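Local coordinates for SusD superfamily protein (Parabacteroides distasonis, PDB 3OTN) that probably binds carbohydrate or another nutrient at the outer membrane as a member of the SusD family, at residues M115-F120 with S174-S179; K119-L124 with G183-G188; P166-A171 with A195-T200. All coordinates share one frame; numbering follows the deposited sequence.

Contact 1: residues M115-F120 with S174-S179. With ACT (acetate ion), chain F.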
loop_
_atom_site.group_PDB
_atom_site.type_symbol
_atom_site.label_atom_id
_atom_site.label_comp_id
_atom_site.label_asym_id
_atom_site.label_seq_id
_atom_site.Cartn_x
_atom_site.Cartn_y
_atom_site.Cartn_z
HETATM N N MSE A 115 -11.585 -19.396 8.327
HETATM C CA MSE A 115 -11.881 -18.340 9.274
HETATM C C MSE A 115 -10.628 -17.489 9.509
HETATM O O MSE A 115 -10.740 -16.270 9.679
HETATM C CB MSE A 115 -12.478 -18.910 10.572
HETATM C CG MSE A 115 -13.888 -19.509 10.383
HETATM SE SE MSE A 115 -14.652 -20.336 12.023
HETATM C CE MSE A 115 -13.186 -21.530 12.427
ATOM N N ALA A 116 -9.448 -18.112 9.467
ATOM C CA ALA A 116 -8.179 -17.366 9.540
ATOM C C ALA A 116 -8.036 -16.372 8.376
ATOM O O ALA A 116 -7.512 -15.265 8.541
ATOM C CB ALA A 116 -6.966 -18.337 9.596
ATOM N N GLU A 117 -8.470 -16.762 7.187
ATOM C CA GLU A 117 -8.361 -15.873 6.018
ATOM C C GLU A 117 -9.249 -14.620 6.249
ATOM O O GLU A 117 -8.867 -13.502 5.931
ATOM C CB GLU A 117 -8.787 -16.596 4.731
ATOM C CG GLU A 117 -7.903 -17.786 4.327
ATOM C CD GLU A 117 -8.374 -18.502 3.067
ATOM O OE1 GLU A 117 -8.772 -17.844 2.086
ATOM O OE2 GLU A 117 -8.346 -19.743 3.060
ATOM N N VAL A 118 -10.441 -14.851 6.763
ATOM C CA VAL A 118 -11.443 -13.817 7.005
ATOM C C VAL A 118 -10.990 -12.929 8.139
ATOM O O VAL A 118 -11.137 -11.712 8.049
ATOM C CB VAL A 118 -12.860 -14.432 7.232
ATOM C CG1 VAL A 118 -13.946 -13.305 7.535
ATOM C CG2 VAL A 118 -13.248 -15.280 5.993
ATOM N N LYS A 119 -10.417 -13.502 9.198
ATOM C CA LYS A 119 -9.937 -12.655 10.290
ATOM C C LYS A 119 -8.764 -11.801 9.824
ATOM O O LYS A 119 -8.675 -10.630 10.204
ATOM C CB LYS A 119 -9.553 -13.460 11.520
ATOM C CG LYS A 119 -10.738 -14.013 12.277
ATOM C CD LYS A 119 -10.241 -14.990 13.333
ATOM C CE LYS A 119 -11.395 -15.710 14.038
ATOM N NZ LYS A 119 -10.858 -16.551 15.155
ATOM N N PHE A 120 -7.862 -12.381 9.021
ATOM C CA PHE A 120 -6.791 -11.598 8.397
ATOM C C PHE A 120 -7.391 -10.404 7.658
ATOM O O PHE A 120 -6.913 -9.279 7.826
ATOM C CB PHE A 120 -5.930 -12.440 7.439
ATOM C CG PHE A 120 -5.075 -11.619 6.494
ATOM C CD1 PHE A 120 -3.771 -11.236 6.847
ATOM C CD2 PHE A 120 -5.565 -11.241 5.260
ATOM C CE1 PHE A 120 -2.981 -10.481 5.975
ATOM C CE2 PHE A 120 -4.796 -10.455 4.393
ATOM C CZ PHE A 120 -3.485 -10.099 4.747
ATOM N N SER A 174 -3.483 -20.629 13.465
ATOM C CA SER A 174 -4.414 -21.417 12.658
ATOM C C SER A 174 -3.685 -22.420 11.781
ATOM O O SER A 174 -2.453 -22.476 11.751
ATOM C CB SER A 174 -5.220 -20.467 11.775
ATOM O OG SER A 174 -4.486 -20.111 10.613
ATOM N N ASP A 175 -4.466 -23.172 11.021
ATOM C CA ASP A 175 -3.955 -24.115 10.025
ATOM C C ASP A 175 -3.582 -23.536 8.625
ATOM O O ASP A 175 -3.354 -24.313 7.703
ATOM C CB ASP A 175 -4.981 -25.259 9.896
ATOM C CG ASP A 175 -5.076 -26.106 11.174
ATOM O OD1 ASP A 175 -4.114 -26.070 11.994
ATOM O OD2 ASP A 175 -6.101 -26.807 11.351
ATOM N N LEU A 176 -3.438 -22.213 8.478
ATOM C CA LEU A 176 -3.109 -21.601 7.179
ATOM C C LEU A 176 -1.762 -22.002 6.623
ATOM O O LEU A 176 -0.779 -21.983 7.362
ATOM C CB LEU A 176 -3.053 -20.055 7.279
ATOM C CG LEU A 176 -4.243 -19.152 7.114
ATOM C CD1 LEU A 176 -3.750 -17.678 7.325
ATOM C CD2 LEU A 176 -4.852 -19.361 5.738
ATOM N N ALA A 177 -1.691 -22.258 5.308
ATOM C CA ALA A 177 -0.419 -22.546 4.641
ATOM C C ALA A 177 0.510 -21.356 4.787
ATOM O O ALA A 177 0.019 -20.222 4.821
ATOM C CB ALA A 177 -0.651 -22.823 3.141
ATOM N N PHE A 178 1.835 -21.565 4.843
ATOM C CA PHE A 178 2.739 -20.414 5.014
ATOM C C PHE A 178 2.800 -19.499 3.800
ATOM O O PHE A 178 2.904 -18.283 3.947
ATOM C CB PHE A 178 4.169 -20.789 5.469
ATOM C CG PHE A 178 4.889 -19.636 6.167
ATOM C CD1 PHE A 178 5.529 -18.631 5.430
ATOM C CD2 PHE A 178 4.866 -19.530 7.571
ATOM C CE1 PHE A 178 6.153 -17.559 6.069
ATOM C CE2 PHE A 178 5.482 -18.457 8.215
ATOM C CZ PHE A 178 6.120 -17.470 7.457
ATOM N N SER A 179 2.761 -20.076 2.598
ATOM C CA SER A 179 2.793 -19.304 1.374
ATOM C C SER A 179 1.716 -19.809 0.425
ATOM O O SER A 179 1.209 -20.918 0.594
ATOM C CB SER A 179 4.166 -19.386 0.722
ATOM O OG SER A 179 4.468 -20.715 0.331
HETATM C C ACT F . -9.593 -19.154 13.728
HETATM O O ACT F . -8.790 -18.406 14.351
HETATM O OXT ACT F . -9.098 -19.679 12.707
HETATM C CH3 ACT F . -11.027 -19.394 14.157
#

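Contact 2: residues K119-L124 with G183-G188. With ACT (acetate ion), chain F; EDO (1,2-ethanediol), chain R.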
loop_
_atom_site.group_PDB
_atom_site.type_symbol
_atom_site.label_atom_id
_atom_site.label_comp_id
_atom_site.label_asym_id
_atom_site.label_seq_id
_atom_site.Cartn_x
_atom_site.Cartn_y
_atom_site.Cartn_z
ATOM N N LYS A 119 -10.417 -13.502 9.198
ATOM C CA LYS A 119 -9.937 -12.655 10.290
ATOM C C LYS A 119 -8.764 -11.801 9.824
ATOM O O LYS A 119 -8.675 -10.630 10.204
ATOM C CB LYS A 119 -9.553 -13.460 11.520
ATOM C CG LYS A 119 -10.738 -14.013 12.277
ATOM C CD LYS A 119 -10.241 -14.990 13.333
ATOM C CE LYS A 119 -11.395 -15.710 14.038
ATOM N NZ LYS A 119 -10.858 -16.551 15.155
ATOM N N PHE A 120 -7.862 -12.381 9.021
ATOM C CA PHE A 120 -6.791 -11.598 8.397
ATOM C C PHE A 120 -7.391 -10.404 7.658
ATOM O O PHE A 120 -6.913 -9.279 7.826
ATOM C CB PHE A 120 -5.930 -12.440 7.439
ATOM C CG PHE A 120 -5.075 -11.619 6.494
ATOM C CD1 PHE A 120 -3.771 -11.236 6.847
ATOM C CD2 PHE A 120 -5.565 -11.241 5.260
ATOM C CE1 PHE A 120 -2.981 -10.481 5.975
ATOM C CE2 PHE A 120 -4.796 -10.455 4.393
ATOM C CZ PHE A 120 -3.485 -10.099 4.747
HETATM N N MSE A 121 -8.456 -10.643 6.875
HETATM C CA MSE A 121 -8.999 -9.596 6.021
HETATM C C MSE A 121 -9.640 -8.464 6.829
HETATM O O MSE A 121 -9.545 -7.288 6.459
HETATM C CB MSE A 121 -10.030 -10.166 5.014
HETATM C CG MSE A 121 -9.949 -9.490 3.657
HETATM SE SE MSE A 121 -8.363 -9.926 2.688
HETATM C CE MSE A 121 -8.983 -11.679 2.213
ATOM N N ARG A 122 -10.335 -8.836 7.895
ATOM C CA ARG A 122 -10.978 -7.864 8.732
ATOM C C ARG A 122 -9.913 -6.967 9.348
ATOM O O ARG A 122 -10.060 -5.754 9.358
ATOM C CB ARG A 122 -11.857 -8.544 9.786
ATOM C CG ARG A 122 -12.511 -7.525 10.673
ATOM C CD ARG A 122 -13.604 -8.076 11.496
ATOM N NE ARG A 122 -13.136 -8.993 12.514
ATOM C CZ ARG A 122 -13.936 -9.742 13.253
ATOM N NH1 ARG A 122 -15.264 -9.677 13.106
ATOM N NH2 ARG A 122 -13.407 -10.576 14.144
ATOM N N ALA A 123 -8.845 -7.574 9.868
ATOM C CA ALA A 123 -7.718 -6.839 10.388
ATOM C C ALA A 123 -7.124 -5.902 9.348
ATOM O O ALA A 123 -6.769 -4.777 9.685
ATOM C CB ALA A 123 -6.627 -7.775 10.950
ATOM N N LEU A 124 -6.996 -6.377 8.115
ATOM C CA LEU A 124 -6.434 -5.601 7.013
ATOM C C LEU A 124 -7.273 -4.342 6.706
ATOM O O LEU A 124 -6.741 -3.220 6.630
ATOM C CB LEU A 124 -6.273 -6.480 5.752
ATOM C CG LEU A 124 -5.615 -5.834 4.505
ATOM C CD1 LEU A 124 -4.156 -5.468 4.771
ATOM C CD2 LEU A 124 -5.791 -6.685 3.273
ATOM N N GLY A 183 -2.769 -16.306 -4.890
ATOM C CA GLY A 183 -3.386 -15.070 -4.458
ATOM C C GLY A 183 -4.118 -15.191 -3.124
ATOM O O GLY A 183 -4.554 -14.182 -2.601
ATOM N N ARG A 184 -4.208 -16.387 -2.539
ATOM C CA ARG A 184 -4.970 -16.537 -1.259
ATOM C C ARG A 184 -4.123 -16.029 -0.087
ATOM O O ARG A 184 -2.899 -15.924 -0.204
ATOM C CB ARG A 184 -5.374 -17.984 -1.049
ATOM C CG ARG A 184 -6.234 -18.491 -2.221
ATOM C CD ARG A 184 -7.053 -19.645 -1.849
ATOM N NE ARG A 184 -8.118 -19.291 -0.904
ATOM C CZ ARG A 184 -9.323 -18.807 -1.217
ATOM N NH1 ARG A 184 -9.698 -18.545 -2.476
ATOM N NH2 ARG A 184 -10.196 -18.599 -0.238
ATOM N N VAL A 185 -4.798 -15.636 0.986
ATOM C CA VAL A 185 -4.135 -15.301 2.240
ATOM C C VAL A 185 -3.290 -16.518 2.718
ATOM O O VAL A 185 -3.693 -17.663 2.546
ATOM C CB VAL A 185 -5.195 -14.908 3.310
ATOM C CG1 VAL A 185 -4.560 -14.731 4.672
ATOM C CG2 VAL A 185 -5.931 -13.632 2.836
ATOM N N SER A 186 -2.106 -16.260 3.256
ATOM C CA SER A 186 -1.187 -17.292 3.741
ATOM C C SER A 186 -0.653 -16.824 5.084
ATOM O O SER A 186 -0.845 -15.674 5.450
ATOM C CB SER A 186 0.002 -17.410 2.782
ATOM O OG SER A 186 0.719 -16.173 2.692
HETATM N N MSE A 187 0.061 -17.689 5.792
HETATM C CA MSE A 187 0.666 -17.263 7.055
HETATM C C MSE A 187 1.701 -16.177 6.811
HETATM O O MSE A 187 1.876 -15.286 7.646
HETATM C CB MSE A 187 1.294 -18.436 7.796
HETATM C CG MSE A 187 1.627 -18.097 9.217
HETATM SE SE MSE A 187 -0.059 -17.978 10.160
HETATM C CE MSE A 187 -0.461 -19.867 10.272
ATOM N N GLY A 188 2.378 -16.209 5.667
ATOM C CA GLY A 188 3.308 -15.119 5.342
ATOM C C GLY A 188 2.620 -13.748 5.289
ATOM O O GLY A 188 3.170 -12.760 5.755
HETATM C C ACT F . -9.593 -19.154 13.728
HETATM O O ACT F . -8.790 -18.406 14.351
HETATM O OXT ACT F . -9.098 -19.679 12.707
HETATM C CH3 ACT F . -11.027 -19.394 14.157
HETATM C C1 EDO R . -18.590 -11.940 13.458
HETATM O O1 EDO R . -20.009 -12.005 13.497
HETATM C C2 EDO R . -18.042 -11.981 14.877
HETATM O O2 EDO R . -16.789 -11.291 14.942
#

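Contact 3: residues P166-A171 with A195-T200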
loop_
_atom_site.group_PDB
_atom_site.type_symbol
_atom_site.label_atom_id
_atom_site.label_comp_id
_atom_site.label_asym_id
_atom_site.label_seq_id
_atom_site.Cartn_x
_atom_site.Cartn_y
_atom_site.Cartn_z
ATOM N N PRO A 166 -6.147 -9.006 17.995
ATOM C CA PRO A 166 -6.695 -10.350 18.274
ATOM C C PRO A 166 -7.013 -11.167 17.025
ATOM O O PRO A 166 -6.788 -12.372 17.021
ATOM C CB PRO A 166 -7.966 -10.066 19.088
ATOM C CG PRO A 166 -7.758 -8.727 19.685
ATOM C CD PRO A 166 -6.911 -7.945 18.696
ATOM N N ASP A 167 -7.504 -10.531 15.961
ATOM C CA ASP A 167 -7.776 -11.250 14.691
ATOM C C ASP A 167 -6.490 -11.891 14.171
ATOM O O ASP A 167 -6.467 -13.062 13.802
ATOM C CB ASP A 167 -8.344 -10.286 13.606
ATOM C CG ASP A 167 -9.860 -10.026 13.737
ATOM O OD1 ASP A 167 -10.541 -10.596 14.625
ATOM O OD2 ASP A 167 -10.388 -9.217 12.927
ATOM N N LEU A 168 -5.418 -11.105 14.165
ATOM C CA LEU A 168 -4.158 -11.562 13.594
ATOM C C LEU A 168 -3.509 -12.616 14.503
ATOM O O LEU A 168 -2.964 -13.586 14.004
ATOM C CB LEU A 168 -3.227 -10.390 13.331
ATOM C CG LEU A 168 -3.681 -9.565 12.111
ATOM C CD1 LEU A 168 -2.918 -8.271 11.928
ATOM C CD2 LEU A 168 -3.588 -10.384 10.813
ATOM N N LEU A 169 -3.642 -12.468 15.819
ATOM C CA LEU A 169 -3.033 -13.439 16.735
ATOM C C LEU A 169 -3.755 -14.779 16.624
ATOM O O LEU A 169 -3.132 -15.848 16.753
ATOM C CB LEU A 169 -3.047 -12.943 18.175
ATOM C CG LEU A 169 -2.139 -11.744 18.510
ATOM C CD1 LEU A 169 -2.432 -11.312 19.965
ATOM C CD2 LEU A 169 -0.642 -12.044 18.292
ATOM N N GLU A 170 -5.067 -14.736 16.405
ATOM C CA GLU A 170 -5.816 -15.984 16.186
ATOM C C GLU A 170 -5.440 -16.571 14.819
ATOM O O GLU A 170 -5.163 -17.781 14.721
ATOM C CB GLU A 170 -7.308 -15.743 16.301
ATOM C CG GLU A 170 -7.715 -15.312 17.762
ATOM C CD GLU A 170 -9.142 -14.779 17.884
ATOM O OE1 GLU A 170 -9.909 -14.795 16.896
ATOM O OE2 GLU A 170 -9.497 -14.331 18.991
ATOM N N ALA A 171 -5.361 -15.729 13.779
ATOM C CA ALA A 171 -4.991 -16.241 12.438
ATOM C C ALA A 171 -3.593 -16.905 12.466
ATOM O O ALA A 171 -3.342 -17.949 11.845
ATOM C CB ALA A 171 -5.070 -15.107 11.374
ATOM N N ALA A 195 3.498 -7.794 11.492
ATOM C CA ALA A 195 4.739 -7.014 11.664
ATOM C C ALA A 195 4.467 -5.494 11.534
ATOM O O ALA A 195 4.914 -4.680 12.337
ATOM C CB ALA A 195 5.820 -7.452 10.661
ATOM N N ASP A 196 3.712 -5.148 10.520
ATOM C CA ASP A 196 3.402 -3.776 10.202
ATOM C C ASP A 196 2.484 -3.171 11.289
ATOM O O ASP A 196 2.683 -2.004 11.714
ATOM C CB ASP A 196 2.751 -3.731 8.812
ATOM C CG ASP A 196 2.786 -2.352 8.156
ATOM O OD1 ASP A 196 3.263 -1.379 8.760
ATOM O OD2 ASP A 196 2.277 -2.239 7.015
ATOM N N VAL A 197 1.498 -3.950 11.734
ATOM C CA VAL A 197 0.614 -3.533 12.819
ATOM C C VAL A 197 1.392 -3.167 14.085
ATOM O O VAL A 197 1.235 -2.088 14.616
ATOM C CB VAL A 197 -0.478 -4.598 13.107
ATOM C CG1 VAL A 197 -1.178 -4.339 14.435
ATOM C CG2 VAL A 197 -1.484 -4.628 11.919
ATOM N N TYR A 198 2.251 -4.059 14.539
ATOM C CA TYR A 198 3.037 -3.806 15.730
ATOM C C TYR A 198 4.082 -2.691 15.584
ATOM O O TYR A 198 4.272 -1.907 16.509
ATOM C CB TYR A 198 3.717 -5.102 16.149
ATOM C CG TYR A 198 2.844 -6.091 16.883
ATOM C CD1 TYR A 198 1.930 -5.677 17.877
ATOM C CD2 TYR A 198 3.039 -7.451 16.719
ATOM C CE1 TYR A 198 1.204 -6.594 18.621
ATOM C CE2 TYR A 198 2.300 -8.378 17.464
ATOM C CZ TYR A 198 1.392 -7.960 18.405
ATOM O OH TYR A 198 0.696 -8.903 19.168
ATOM N N LEU A 199 4.735 -2.608 14.414
ATOM C CA LEU A 199 5.653 -1.515 14.127
ATOM C C LEU A 199 4.931 -0.164 14.201
ATOM O O LEU A 199 5.453 0.788 14.794
ATOM C CB LEU A 199 6.300 -1.687 12.745
ATOM C CG LEU A 199 7.253 -0.597 12.247
ATOM C CD1 LEU A 199 8.412 -0.388 13.210
ATOM C CD2 LEU A 199 7.709 -0.942 10.760
ATOM N N THR A 200 3.733 -0.093 13.626
ATOM C CA THR A 200 2.906 1.127 13.625
ATOM C C THR A 200 2.406 1.460 15.021
ATOM O O THR A 200 2.441 2.623 15.433
ATOM C CB THR A 200 1.717 1.004 12.627
ATOM O OG1 THR A 200 2.222 0.643 11.333
ATOM C CG2 THR A 200 0.934 2.328 12.478
#

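Contact 1: residues M115-F120 with S174-S179
S174 OG is held by two hydrogen bonds and touches A116. It accepts from L176 N at 3.2 Å, with an N-H...O angle of 159°, which makes an ST turn. It also hydrogen-bonds to the carbonyl O of A171, at the end of helix 156-172. OG stands between the backbone N and the carbonyl carbon (chi1 82°), where it can reach both. A116 CB packs against this hydroxyl, 3.2 Å from S174 OG, and lies 3.5 Å from S174 CB. The turn sets L176 against helix 108-133. L176 CG sits 3.8 Å from A116 CB. The CD2 branch of L176 reaches the neighbouring side chain, 3.7 Å from E117 CG, where the two side chains cross obliquely. E117 offers its aliphatic part to the leucine. Its extended chain carries the buried carboxylate onward, and OE1 is bonded to Y27 and paired with R184. K119 NZ, salt-bridged to E170, also makes a weak hydrogen bond of 2.9 Å to O of an acetate ion, probably from the crystallisation liquor. The contact thus sets the loop after helix 156-172 on helix 108-133. L176 also touches V190 of helix 187-202, A116 touches A171 of helix 156-172, and V118 touches helix 79-100.

Contact 2: residues K119-L124 with G183-G188
At the N-capped start of helix 187-202, V185 packs on F120 and M121 of helix 108-133. S186, the next residue, is the N-cap, and its OG caps the backbone N of A189. V185 CG1 lies over one face of the F120 ring in a CH-pi contact, 4.0 Å from the centroid and 28° off the normal. The other methyl, V185 CG2, is 3.4 Å from F120 CD2 and 3.7 Å from M121 CE. M121 folds at chi2 and chi3 (70° and 76°), and this brings its methyl end round to the valine. Y251 meets the F120 ring edge-to-face. On the far side of the helix, R122 NH1 is hydrogen-bonded to N94 OD1. It also gives a nearly straight bond of 2.9 Å, in the guanidinium plane, to O2 of an ethanediol that probably comes from the crystallisation liquor. R122 NE pairs with D167. With a methionine in place of K119, E170 would probably be left without its salt-bridge mate on this helix. An N-capped helix start thus packs on helix 108-133 in a region whose family belongs to the TPR clan, consistent with the helical packing of SusD proteins.

Contact 3: residues P166-A171 with A195-T200
The phenol of Y198 meets L169 by its hydroxyl end and lays neither ring face against helix segment 166-171. Y198 OH is 3.5 Å from L169 CD2 and 4.0 Å from L169 CD1, so it abuts both methyls of the leucine. The two side chains cross at about a right angle. Y198 CG is anti to the carbonyl carbon (chi1 -79°), and the length of the ring spans the gap between the helices. I165 of helix 156-172 and R219 and E215 of helix 210-225 also touch the tyrosine. Beside this pair, L168 and V197 point at each other. L168 CD1 meets V197 CG2 at 3.9 Å, a light apolar contact. L168 CA and V197 CA, the nearest pair between the two segments, are 9.4 Å apart. Here helix 156-172 packs on helix 187-202, within the largely helical region assigned to a family of the TPR clan. F127 of helix 108-133 closes on V197, and A123 of that helix on L168. Helix 156-172 is kinked at P166, whose N lacks the bond to the preceding turn. In the other helix, T200 OG1 bonds back to D196 O at 2.7 Å, tilted 34° from the carbonyl plane. T200 N reaches D196 O at 2.9 Å from the opposite face. D196 OD2 is hydrogen-bonded to Y358 OH.

From the N terminus, helix 108-133 comes first and supplies one side of contacts 1 and 2, which share K119 and F120. Contact 1 closes a loop of 53 residues and contact 2 one of 58. Their second segments follow each other in the chain and are tied directly, with A177 O bonded to M187 N and F178 O to G188 N. Contact 3 begins within both loops, on helix 156-172, and ends beyond them on helix 187-202. It therefore crosses contacts 1 and 2, and its own loop spans only 23 residues. Together the three contacts join helices 108-133, 156-172 and 187-202.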